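Local coordinates for VC0179-like protein (PDB 4XJ6) that probably joins ATP and GTP into a cyclic GMP-AMP dinucleotide, as a bacterial homologue of cyclic GMP-AMP synthase with a magnesium-dependent nucleotidyltransferase site, at residues A[20-24]-A[25-29]; A[33-36]-A[37-41]; A[152-155]-A[156-159]; A[173-177]-A[178-182]. All blocks are in the same frame, centred on the assembly; numbering follows the deposited sequence.

Interaction 1: residues A[20-24]-A[25-29]; sequences LKLSK and TESDK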
loop_
_atom_site.group_PDB
_atom_site.type_symbol
_atom_site.label_atom_id
_atom_site.label_comp_id
_atom_site.label_asym_id
_atom_site.label_seq_id
_atom_site.Cartn_x
_atom_site.Cartn_y
_atom_site.Cartn_z
ATOM N N LEU A 20 1.664 -9.710 15.091
ATOM C CA LEU A 20 1.397 -8.904 13.906
ATOM C C LEU A 20 2.214 -7.615 13.882
ATOM O O LEU A 20 2.833 -7.286 12.869
ATOM C CB LEU A 20 -0.091 -8.563 13.813
ATOM C CG LEU A 20 -1.058 -9.715 13.540
ATOM C CD1 LEU A 20 -2.499 -9.209 13.456
ATOM C CD2 LEU A 20 -0.658 -10.474 12.274
ATOM N N LYS A 21 2.210 -6.885 14.992
ATOM C CA LYS A 21 2.840 -5.574 15.026
ATOM C C LYS A 21 4.362 -5.657 15.054
ATOM O O LYS A 21 4.945 -6.494 15.743
ATOM C CB LYS A 21 2.346 -4.780 16.230
ATOM C CG LYS A 21 2.513 -3.282 16.065
ATOM C CD LYS A 21 1.918 -2.523 17.232
ATOM C CE LYS A 21 1.643 -1.080 16.840
ATOM N NZ LYS A 21 2.837 -0.432 16.221
ATOM N N LEU A 22 4.995 -4.766 14.298
ATOM C CA LEU A 22 6.449 -4.686 14.227
ATOM C C LEU A 22 7.030 -4.036 15.478
ATOM O O LEU A 22 6.400 -3.175 16.089
ATOM C CB LEU A 22 6.885 -3.894 12.988
ATOM C CG LEU A 22 6.915 -4.570 11.615
ATOM C CD1 LEU A 22 5.547 -5.068 11.173
ATOM C CD2 LEU A 22 7.476 -3.606 10.586
ATOM N N SER A 23 8.233 -4.450 15.858
ATOM C CA SER A 23 8.944 -3.787 16.941
ATOM C C SER A 23 9.615 -2.528 16.401
ATOM O O SER A 23 9.627 -2.298 15.189
ATOM C CB SER A 23 9.979 -4.719 17.567
ATOM O OG SER A 23 10.991 -5.053 16.634
ATOM N N LYS A 24 10.171 -1.715 17.294
ATOM C CA LYS A 24 10.846 -0.493 16.871
ATOM C C LYS A 24 12.047 -0.824 15.996
ATOM O O LYS A 24 12.345 -0.106 15.044
ATOM C CB LYS A 24 11.288 0.337 18.077
ATOM C CG LYS A 24 11.930 1.670 17.701
ATOM C CD LYS A 24 13.257 1.864 18.411
ATOM C CE LYS A 24 13.928 3.165 18.002
ATOM N NZ LYS A 24 13.061 4.355 18.227
ATOM N N THR A 25 12.730 -1.916 16.327
ATOM C CA THR A 25 13.878 -2.376 15.553
ATOM C C THR A 25 13.489 -2.680 14.112
ATOM O O THR A 25 14.154 -2.249 13.172
ATOM C CB THR A 25 14.512 -3.638 16.177
ATOM O OG1 THR A 25 15.043 -3.324 17.471
ATOM C CG2 THR A 25 15.629 -4.164 15.291
ATOM N N GLU A 26 12.404 -3.429 13.954
ATOM C CA GLU A 26 11.898 -3.802 12.638
ATOM C C GLU A 26 11.437 -2.584 11.848
ATOM O O GLU A 26 11.686 -2.480 10.647
ATOM C CB GLU A 26 10.747 -4.798 12.776
ATOM C CG GLU A 26 11.171 -6.153 13.311
ATOM C CD GLU A 26 9.993 -7.020 13.698
ATOM O OE1 GLU A 26 9.304 -6.679 14.683
ATOM O OE2 GLU A 26 9.753 -8.038 13.017
ATOM N N SER A 27 10.759 -1.666 12.530
ATOM C CA SER A 27 10.288 -0.442 11.899
ATOM C C SER A 27 11.463 0.394 11.403
ATOM O O SER A 27 11.438 0.906 10.282
ATOM C CB SER A 27 9.433 0.371 12.871
ATOM O OG SER A 27 8.221 -0.300 13.160
ATOM N N ASP A 28 12.489 0.520 12.241
ATOM C CA ASP A 28 13.695 1.259 11.877
ATOM C C ASP A 28 14.371 0.645 10.661
ATOM O O ASP A 28 14.991 1.349 9.865
ATOM C CB ASP A 28 14.684 1.301 13.042
ATOM C CG ASP A 28 14.185 2.134 14.199
ATOM O OD1 ASP A 28 13.116 2.764 14.059
ATOM O OD2 ASP A 28 14.865 2.161 15.246
ATOM N N LYS A 29 14.257 -0.673 10.529
ATOM C CA LYS A 29 14.813 -1.362 9.375
ATOM C C LYS A 29 14.071 -0.960 8.105
ATOM O O LYS A 29 14.689 -0.702 7.072
ATOM C CB LYS A 29 14.756 -2.876 9.572
ATOM C CG LYS A 29 15.188 -3.662 8.347
ATOM C CD LYS A 29 15.950 -4.926 8.718
ATOM C CE LYS A 29 15.033 -6.022 9.254
ATOM N NZ LYS A 29 14.794 -5.924 10.721
HETATM O O HOH W 1 6.093 -0.624 15.399
#
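A capping box opens helix 24-57, built from S23 at the N-cap and E26 three residues on. The carboxylate of E26 folds back to the start of its own helix, and OE1 accepts two hydrogen bonds there. One comes from the backbone, S23 N to E26 OE1 at 2.7 Å and almost straight (175°), the other from the S23 hydroxyl, OG to OE1 at 3.0 Å. Both donors meet OE1 on its anti side, from opposite faces of the carboxylate plane. In return S23 OG accepts from E26 N, a weak bond at 3.4 Å. The serine can play both parts because its OG sits between the backbone N and the carbonyl carbon (chi1 64°), which turns it over the first helical turn. L22 lies just outside the cap, its CB 4.0 Å from E26 CB, the two side chains crossing at a slant. A water spans L22 O and S27 OG and so ties the incoming loop to the helix from another point. One residue into the helix, K24 brings its CE across D28, 3.1 Å from D28 OD2, whereas K24 NZ stays 4.1 Å from that same oxygen, too far for a salt bridge. Outside the box, E26 OE1 also pairs with R120, and K21 with D116. With two hydrogen bonds from S23 on OE1 and R120 beside it, the E26 carboxylate is probably held against rotation, and the helix N terminus and R120 would probably favour its ionised form.

Interaction 2: residues A[33-36]-A[37-41]; sequences LRQI and VRERT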
loop_
_atom_site.group_PDB
_atom_site.type_symbol
_atom_site.label_atom_id
_atom_site.label_comp_id
_atom_site.label_asym_id
_atom_site.label_seq_id
_atom_site.Cartn_x
_atom_site.Cartn_y
_atom_site.Cartn_z
ATOM N N LEU A 33 15.425 1.029 4.825
ATOM C CA LEU A 33 15.190 0.525 3.477
ATOM C C LEU A 33 14.509 1.587 2.616
ATOM O O LEU A 33 14.857 1.773 1.447
ATOM C CB LEU A 33 14.339 -0.745 3.517
ATOM C CG LEU A 33 14.998 -1.997 4.095
ATOM C CD1 LEU A 33 14.020 -3.160 4.096
ATOM C CD2 LEU A 33 16.248 -2.351 3.307
ATOM N N ARG A 34 13.539 2.282 3.204
ATOM C CA ARG A 34 12.825 3.354 2.521
ATOM C C ARG A 34 13.767 4.497 2.168
ATOM O O ARG A 34 13.663 5.093 1.095
ATOM C CB ARG A 34 11.679 3.866 3.393
ATOM C CG ARG A 34 10.877 4.999 2.774
ATOM C CD ARG A 34 9.827 5.527 3.743
ATOM N NE ARG A 34 10.433 6.145 4.918
ATOM C CZ ARG A 34 9.750 6.589 5.968
ATOM N NH1 ARG A 34 8.428 6.483 6.001
ATOM N NH2 ARG A 34 10.390 7.138 6.992
ATOM N N GLN A 35 14.691 4.792 3.078
ATOM C CA GLN A 35 15.636 5.883 2.885
ATOM C C GLN A 35 16.559 5.618 1.703
ATOM O O GLN A 35 16.907 6.536 0.961
ATOM C CB GLN A 35 16.457 6.104 4.155
ATOM C CG GLN A 35 17.189 7.431 4.185
ATOM C CD GLN A 35 18.041 7.590 5.424
ATOM O OE1 GLN A 35 18.720 6.655 5.846
ATOM N NE2 GLN A 35 18.004 8.776 6.022
ATOM N N ILE A 36 16.956 4.361 1.539
ATOM C CA ILE A 36 17.773 3.950 0.402
ATOM C C ILE A 36 17.088 4.271 -0.927
ATOM O O ILE A 36 17.716 4.770 -1.861
ATOM C CB ILE A 36 18.090 2.437 0.455
ATOM C CG1 ILE A 36 18.981 2.111 1.658
ATOM C CG2 ILE A 36 18.752 1.982 -0.836
ATOM C CD1 ILE A 36 19.157 0.622 1.901
ATOM N N VAL A 37 15.791 3.989 -0.999
ATOM C CA VAL A 37 15.014 4.231 -2.210
ATOM C C VAL A 37 14.803 5.722 -2.441
ATOM O O VAL A 37 14.863 6.200 -3.575
ATOM C CB VAL A 37 13.652 3.518 -2.141
ATOM C CG1 VAL A 37 12.797 3.855 -3.356
ATOM C CG2 VAL A 37 13.864 2.019 -2.030
ATOM N N ARG A 38 14.568 6.454 -1.356
ATOM C CA ARG A 38 14.363 7.897 -1.433
ATOM C C ARG A 38 15.613 8.608 -1.943
ATOM O O ARG A 38 15.536 9.452 -2.838
ATOM C CB ARG A 38 13.964 8.460 -0.067
ATOM C CG ARG A 38 12.580 8.034 0.404
ATOM C CD ARG A 38 12.157 8.789 1.659
ATOM N NE ARG A 38 10.788 8.462 2.056
ATOM C CZ ARG A 38 10.115 9.090 3.016
ATOM N NH1 ARG A 38 10.678 10.089 3.686
ATOM N NH2 ARG A 38 8.873 8.723 3.305
ATOM N N GLU A 39 16.760 8.259 -1.369
ATOM C CA GLU A 39 18.029 8.881 -1.732
ATOM C C GLU A 39 18.403 8.602 -3.182
ATOM O O GLU A 39 18.936 9.469 -3.872
ATOM C CB GLU A 39 19.139 8.396 -0.796
ATOM C CG GLU A 39 19.015 8.913 0.628
ATOM C CD GLU A 39 19.832 8.106 1.616
ATOM O OE1 GLU A 39 20.397 7.066 1.213
ATOM O OE2 GLU A 39 19.911 8.511 2.795
ATOM N N ARG A 40 18.114 7.390 -3.640
ATOM C CA ARG A 40 18.392 7.010 -5.019
ATOM C C ARG A 40 17.499 7.772 -5.996
ATOM O O ARG A 40 17.957 8.225 -7.044
ATOM C CB ARG A 40 18.212 5.502 -5.203
ATOM C CG ARG A 40 18.420 5.016 -6.624
ATOM C CD ARG A 40 19.785 5.417 -7.146
ATOM N NE ARG A 40 20.868 4.882 -6.327
ATOM C CZ ARG A 40 21.502 3.742 -6.581
ATOM N NH1 ARG A 40 21.160 3.010 -7.631
ATOM N NH2 ARG A 40 22.480 3.332 -5.783
ATOM N N THR A 41 16.225 7.912 -5.647
ATOM C CA THR A 41 15.285 8.657 -6.476
ATOM C C THR A 41 15.647 10.135 -6.512
ATOM O O THR A 41 15.499 10.797 -7.537
ATOM C CB THR A 41 13.845 8.494 -5.973
ATOM O OG1 THR A 41 13.499 7.103 -5.979
ATOM C CG2 THR A 41 12.869 9.263 -6.861
#
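R34 lays its guanidinium flat on that of R38, one turn further along helix 24-57, with centres 3.9 Å apart and planes 25° from parallel. The stack is offset: R38 NH2 sits over the rim of the R34 group, 3.4 Å from R34 NE, and the R34 methylene CD is also 3.4 Å from R38 NH2. The two arms run side by side in the same direction but get there differently. R38 goes out extended from CG to NE, while R34 leaves with CG trans to its backbone N and then bends at chi3 (65°), which swings its flat end over its neighbour. Q35 and E39 meet on another side of the helix, E39 OE2 standing 3.2 Å from Q35 CG with the amide and carboxylate planes 23° apart. Beneath the arginines the backbone is plain alpha-helix, with R38 N bonded to R34 O at 2.9 Å. T41 turns its hydroxyl back on V37 O, OG1 to O at 2.9 Å, sharing that oxygen with T41 N from the opposite face. Each arginine also has a partner beyond the helix: R38 NH2 makes a salt bridge to D132 and R34 NH1 a hydrogen bond to T109. D132, which the R34 side chain touches as well, probably offsets the shared positive charge and lets the two guanidinium groups stack.

Interaction 3: residues A[152-155]-A[156-159]; sequences LLLL and VDTS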
loop_
_atom_site.group_PDB
_atom_site.type_symbol
_atom_site.label_atom_id
_atom_site.label_comp_id
_atom_site.label_asym_id
_atom_site.label_seq_id
_atom_site.Cartn_x
_atom_site.Cartn_y
_atom_site.Cartn_z
ATOM N N LEU A 152 8.263 11.237 -15.585
ATOM C CA LEU A 152 8.319 11.003 -14.146
ATOM C C LEU A 152 8.315 9.518 -13.814
ATOM O O LEU A 152 8.985 9.076 -12.881
ATOM C CB LEU A 152 7.141 11.695 -13.457
ATOM C CG LEU A 152 7.002 13.195 -13.722
ATOM C CD1 LEU A 152 5.682 13.711 -13.178
ATOM C CD2 LEU A 152 8.170 13.927 -13.099
ATOM N N LEU A 153 7.550 8.753 -14.585
ATOM C CA LEU A 153 7.467 7.310 -14.390
ATOM C C LEU A 153 8.780 6.624 -14.745
ATOM O O LEU A 153 9.191 5.672 -14.082
ATOM C CB LEU A 153 6.324 6.720 -15.220
ATOM C CG LEU A 153 4.912 6.980 -14.692
ATOM C CD1 LEU A 153 3.870 6.487 -15.688
ATOM C CD2 LEU A 153 4.724 6.325 -13.326
ATOM N N LEU A 154 9.437 7.114 -15.791
ATOM C CA LEU A 154 10.728 6.570 -16.206
ATOM C C LEU A 154 11.829 6.900 -15.205
ATOM O O LEU A 154 12.818 6.176 -15.099
ATOM C CB LEU A 154 11.110 7.090 -17.592
ATOM C CG LEU A 154 10.428 6.406 -18.777
ATOM C CD1 LEU A 154 10.908 7.006 -20.091
ATOM C CD2 LEU A 154 10.672 4.902 -18.740
ATOM N N LEU A 155 11.657 7.999 -14.477
ATOM C CA LEU A 155 12.611 8.383 -13.443
ATOM C C LEU A 155 12.462 7.503 -12.208
ATOM O O LEU A 155 13.442 7.200 -11.528
ATOM C CB LEU A 155 12.439 9.852 -13.064
ATOM C CG LEU A 155 12.773 10.865 -14.159
ATOM C CD1 LEU A 155 12.727 12.276 -13.603
ATOM C CD2 LEU A 155 14.132 10.572 -14.777
ATOM N N VAL A 156 11.230 7.098 -11.923
ATOM C CA VAL A 156 10.968 6.162 -10.842
ATOM C C VAL A 156 11.532 4.797 -11.210
ATOM O O VAL A 156 12.191 4.144 -10.396
ATOM C CB VAL A 156 9.463 6.045 -10.540
ATOM C CG1 VAL A 156 9.199 4.879 -9.608
ATOM C CG2 VAL A 156 8.940 7.342 -9.942
ATOM N N ASP A 157 11.272 4.378 -12.446
ATOM C CA ASP A 157 11.786 3.113 -12.954
ATOM C C ASP A 157 13.307 3.095 -12.913
ATOM O O ASP A 157 13.912 2.095 -12.532
ATOM C CB ASP A 157 11.296 2.864 -14.380
ATOM C CG ASP A 157 9.825 2.513 -14.440
ATOM O OD1 ASP A 157 9.208 2.354 -13.369
ATOM O OD2 ASP A 157 9.291 2.382 -15.562
ATOM N N THR A 158 13.916 4.212 -13.295
ATOM C CA THR A 158 15.366 4.357 -13.249
ATOM C C THR A 158 15.910 4.091 -11.850
ATOM O O THR A 158 16.891 3.368 -11.681
ATOM C CB THR A 158 15.803 5.764 -13.697
ATOM O OG1 THR A 158 15.464 5.955 -15.075
ATOM C CG2 THR A 158 17.301 5.936 -13.535
ATOM N N SER A 159 15.256 4.672 -10.849
ATOM C CA SER A 159 15.675 4.513 -9.462
ATOM C C SER A 159 15.628 3.059 -9.002
ATOM O O SER A 159 16.602 2.542 -8.457
ATOM C CB SER A 159 14.804 5.371 -8.549
ATOM O OG SER A 159 15.191 5.223 -7.199
#
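From 152 to 159 the backbone is regular alpha-helix, with V156, D157, T158 and S159 each giving its N-H to the carbonyl four residues earlier, for example D157 N to L153 O at 2.9 Å. The side chain of T158 joins in. Its OG1 donates to L154 O at 2.7 Å, and since T158 N bonds the same oxygen at 2.9 Å, that carbonyl is gripped twice, from opposite faces of its plane. The amide stands well above the plane and the hydroxyl is tilted from it by 25°. What brings OG1 back over the previous turn is its placement beside the backbone N and trans to the carbonyl carbon (chi1 -65°). The hydroxyl is buried, and this bond gives it a partner inside the helix. V156 turns its CG2 methyl onto the turn before, 3.4 Å from L152 O. The carboxylate of D157 hangs over L153 O, CG to O at 3.2 Å, but its polar partner is R246, which makes a salt bridge to OD1. The four leucines point away from the following turn and fan out to pack on other parts of the fold. L152 and L153 lie on M194 of strand 188-198, where V156 meets V192 and M194 as well. L154 faces L85 and L88 of helix 79-90. L155 reaches L85 too, and also F45 and A48 of helix 24-57, so helix 149-166 is wedged between the sheet of the nucleotidyltransferase domain and two helices.

Interaction 4: residues A[173-177]-A[178-182]; sequences EEKNT and CGRIK. With GH3 (3'-deoxy-guanosine-5'-triphosphate), chain E.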
loop_
_atom_site.group_PDB
_atom_site.type_symbol
_atom_site.label_atom_id
_atom_site.label_comp_id
_atom_site.label_asym_id
_atom_site.label_seq_id
_atom_site.Cartn_x
_atom_site.Cartn_y
_atom_site.Cartn_z
ATOM N N GLU A 173 9.478 -4.661 -10.030
ATOM C CA GLU A 173 8.199 -5.126 -10.559
ATOM C C GLU A 173 7.303 -3.938 -10.892
ATOM O O GLU A 173 7.158 -3.019 -10.085
ATOM C CB GLU A 173 7.493 -6.051 -9.562
ATOM C CG GLU A 173 6.175 -6.613 -10.073
ATOM C CD GLU A 173 5.401 -7.381 -9.016
ATOM O OE1 GLU A 173 5.871 -7.449 -7.862
ATOM O OE2 GLU A 173 4.318 -7.915 -9.340
ATOM N N GLU A 174 6.705 -3.954 -12.079
ATOM C CA GLU A 174 5.804 -2.879 -12.478
ATOM C C GLU A 174 4.363 -3.226 -12.137
ATOM O O GLU A 174 3.848 -4.261 -12.557
ATOM C CB GLU A 174 5.926 -2.581 -13.973
ATOM C CG GLU A 174 5.063 -1.410 -14.425
ATOM C CD GLU A 174 5.418 -0.929 -15.815
ATOM O OE1 GLU A 174 5.896 -1.751 -16.625
ATOM O OE2 GLU A 174 5.228 0.274 -16.095
ATOM N N LYS A 175 3.723 -2.356 -11.366
ATOM C CA LYS A 175 2.313 -2.513 -11.041
ATOM C C LYS A 175 1.511 -1.516 -11.865
ATOM O O LYS A 175 2.078 -0.761 -12.654
ATOM C CB LYS A 175 2.076 -2.307 -9.545
ATOM C CG LYS A 175 3.001 -3.122 -8.653
ATOM C CD LYS A 175 2.661 -4.605 -8.688
ATOM C CE LYS A 175 1.302 -4.876 -8.059
ATOM N NZ LYS A 175 1.019 -6.332 -7.931
ATOM N N ASN A 176 0.196 -1.509 -11.681
ATOM C CA ASN A 176 -0.666 -0.605 -12.435
ATOM C C ASN A 176 -0.563 0.839 -11.957
ATOM O O ASN A 176 -0.693 1.775 -12.746
ATOM C CB ASN A 176 -2.122 -1.070 -12.360
ATOM C CG ASN A 176 -2.323 -2.454 -12.947
ATOM O OD1 ASN A 176 -1.528 -2.914 -13.767
ATOM N ND2 ASN A 176 -3.393 -3.123 -12.534
ATOM N N THR A 177 -0.325 1.019 -10.662
ATOM C CA THR A 177 -0.350 2.351 -10.072
ATOM C C THR A 177 0.988 2.759 -9.471
ATOM O O THR A 177 1.102 3.837 -8.890
ATOM C CB THR A 177 -1.424 2.449 -8.969
ATOM O OG1 THR A 177 -1.065 1.590 -7.881
ATOM C CG2 THR A 177 -2.790 2.046 -9.514
ATOM N N CYS A 178 1.995 1.903 -9.607
ATOM C CA CYS A 178 3.301 2.190 -9.024
ATOM C C CYS A 178 4.406 1.283 -9.544
ATOM O O CYS A 178 4.143 0.261 -10.173
ATOM C CB CYS A 178 3.240 2.065 -7.500
ATOM S SG CYS A 178 3.002 0.370 -6.920
ATOM N N GLY A 179 5.645 1.674 -9.270
ATOM C CA GLY A 179 6.786 0.804 -9.469
ATOM C C GLY A 179 7.121 0.171 -8.135
ATOM O O GLY A 179 7.102 0.843 -7.103
ATOM N N ARG A 180 7.411 -1.123 -8.144
ATOM C CA ARG A 180 7.696 -1.837 -6.907
ATOM C C ARG A 180 9.095 -2.430 -6.918
ATOM O O ARG A 180 9.510 -3.048 -7.897
ATOM C CB ARG A 180 6.669 -2.947 -6.674
ATOM C CG ARG A 180 7.036 -3.898 -5.545
ATOM C CD ARG A 180 5.945 -4.934 -5.317
ATOM N NE ARG A 180 4.734 -4.323 -4.781
ATOM C CZ ARG A 180 3.607 -4.987 -4.547
ATOM N NH1 ARG A 180 3.530 -6.288 -4.806
ATOM N NH2 ARG A 180 2.551 -4.351 -4.055
ATOM N N ILE A 181 9.827 -2.229 -5.828
ATOM C CA ILE A 181 11.102 -2.901 -5.648
ATOM C C ILE A 181 10.963 -3.936 -4.534
ATOM O O ILE A 181 10.546 -3.622 -3.420
ATOM C CB ILE A 181 12.251 -1.898 -5.344
ATOM C CG1 ILE A 181 13.592 -2.630 -5.237
ATOM C CG2 ILE A 181 11.962 -1.052 -4.102
ATOM C CD1 ILE A 181 14.095 -3.158 -6.564
ATOM N N LYS A 182 11.281 -5.185 -4.854
ATOM C CA LYS A 182 11.150 -6.272 -3.894
ATOM C C LYS A 182 12.502 -6.605 -3.287
ATOM O O LYS A 182 13.462 -6.873 -4.006
ATOM C CB LYS A 182 10.551 -7.511 -4.560
ATOM C CG LYS A 182 9.173 -7.292 -5.161
ATOM C CD LYS A 182 8.762 -8.468 -6.033
ATOM C CE LYS A 182 8.595 -9.736 -5.213
ATOM N NZ LYS A 182 7.442 -9.638 -4.273
HETATM O O3A GH3 E . -1.308 -3.681 -6.186
HETATM P PA GH3 E . -1.996 -2.384 -6.843
HETATM O O1A GH3 E . -3.439 -2.322 -6.402
HETATM O O2A GH3 E . -1.879 -2.376 -8.351
HETATM O "O5'" GH3 E . -1.196 -1.150 -6.188
HETATM C "C5'" GH3 E . -0.485 -1.321 -4.981
HETATM C "C4'" GH3 E . -0.021 0.039 -4.482
HETATM O "O4'" GH3 E . -0.485 1.044 -5.357
HETATM C "C3'" GH3 E . -0.552 0.406 -3.106
HETATM C "C2'" GH3 E . -0.710 1.917 -3.179
HETATM O "O2'" GH3 E . 0.425 2.552 -2.639
HETATM C "C1'" GH3 E . -0.803 2.237 -4.661
HETATM N N9 GH3 E . -2.200 2.546 -4.997
HETATM C C8 GH3 E . -3.097 1.615 -5.454
HETATM N N7 GH3 E . -4.275 2.232 -5.675
HETATM C C5 GH3 E . -4.137 3.544 -5.377
HETATM C C6 GH3 E . -5.037 4.597 -5.433
HETATM O O6 GH3 E . -6.191 4.396 -5.810
HETATM N N1 GH3 E . -4.633 5.861 -5.065
HETATM C C2 GH3 E . -3.336 6.067 -4.643
HETATM N N2 GH3 E . -2.956 7.295 -4.290
HETATM N N3 GH3 E . -2.443 5.010 -4.590
HETATM C C4 GH3 E . -2.835 3.764 -4.951
HETATM O O HOH W 2 5.109 -8.747 -5.803
#
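K175 sends its side chain over one face of the R180 guanidinium, the CE methylene lying 4.0 Å above the plane toward the rim. It doubles back to get there, with CG trans to the carbonyl carbon (chi1 -50°) and further bends at chi2 and chi3, and this brings CE to 3.4 Å from O3A of the bound 3'-deoxy-GTP. R180 starts out extended and bends at chi3 (-68°), its NE held by a salt bridge to D191, a magnesium ligand. E173 runs alongside R180 with the carboxylate nearly perpendicular to the guanidinium (85°). A water joins E173 OE1, at 2.6 Å, to R180 NH1 and K182 NZ, lying in the guanidinium plane at its edge; K182 NZ also makes a salt bridge to E127. These residues belong to the beta hairpin of strands 170-174 and 179-183, where E173 and R180 form an antiparallel hydrogen-bonded pair, N to O at 2.7 Å both ways. The turn is closed by K175 N to C178 O at 2.9 Å. It contributes part of the nucleotide pocket: T177 OG1 comes within 2.6 Å of the ribose O4', and C178 SG, set between its own backbone N and carbonyl carbon, stands 3.9 Å from both O4' and K175 CB.

From the N terminus, interaction 1 starts helix 24-57 as the chain leaves the short helix 16-20, and interaction 2 follows further along that same helix, its centre about 18 Å away. Interaction 3 is a stretch of helix 149-166, and the hairpin of interaction 4 comes straight after that helix. All four are local and run in series, none enclosing or crossing another; only interaction 4 closes a loop, the tight turn between two strands. Helix 24-57 meets helix 149-166 where T41 OG1 and S159 OG probably share a hydrogen bond, and touches the hairpin where V37 packs on I181. Interactions 2, 3 and 4 thus tie helices to the nucleotide-binding sheet.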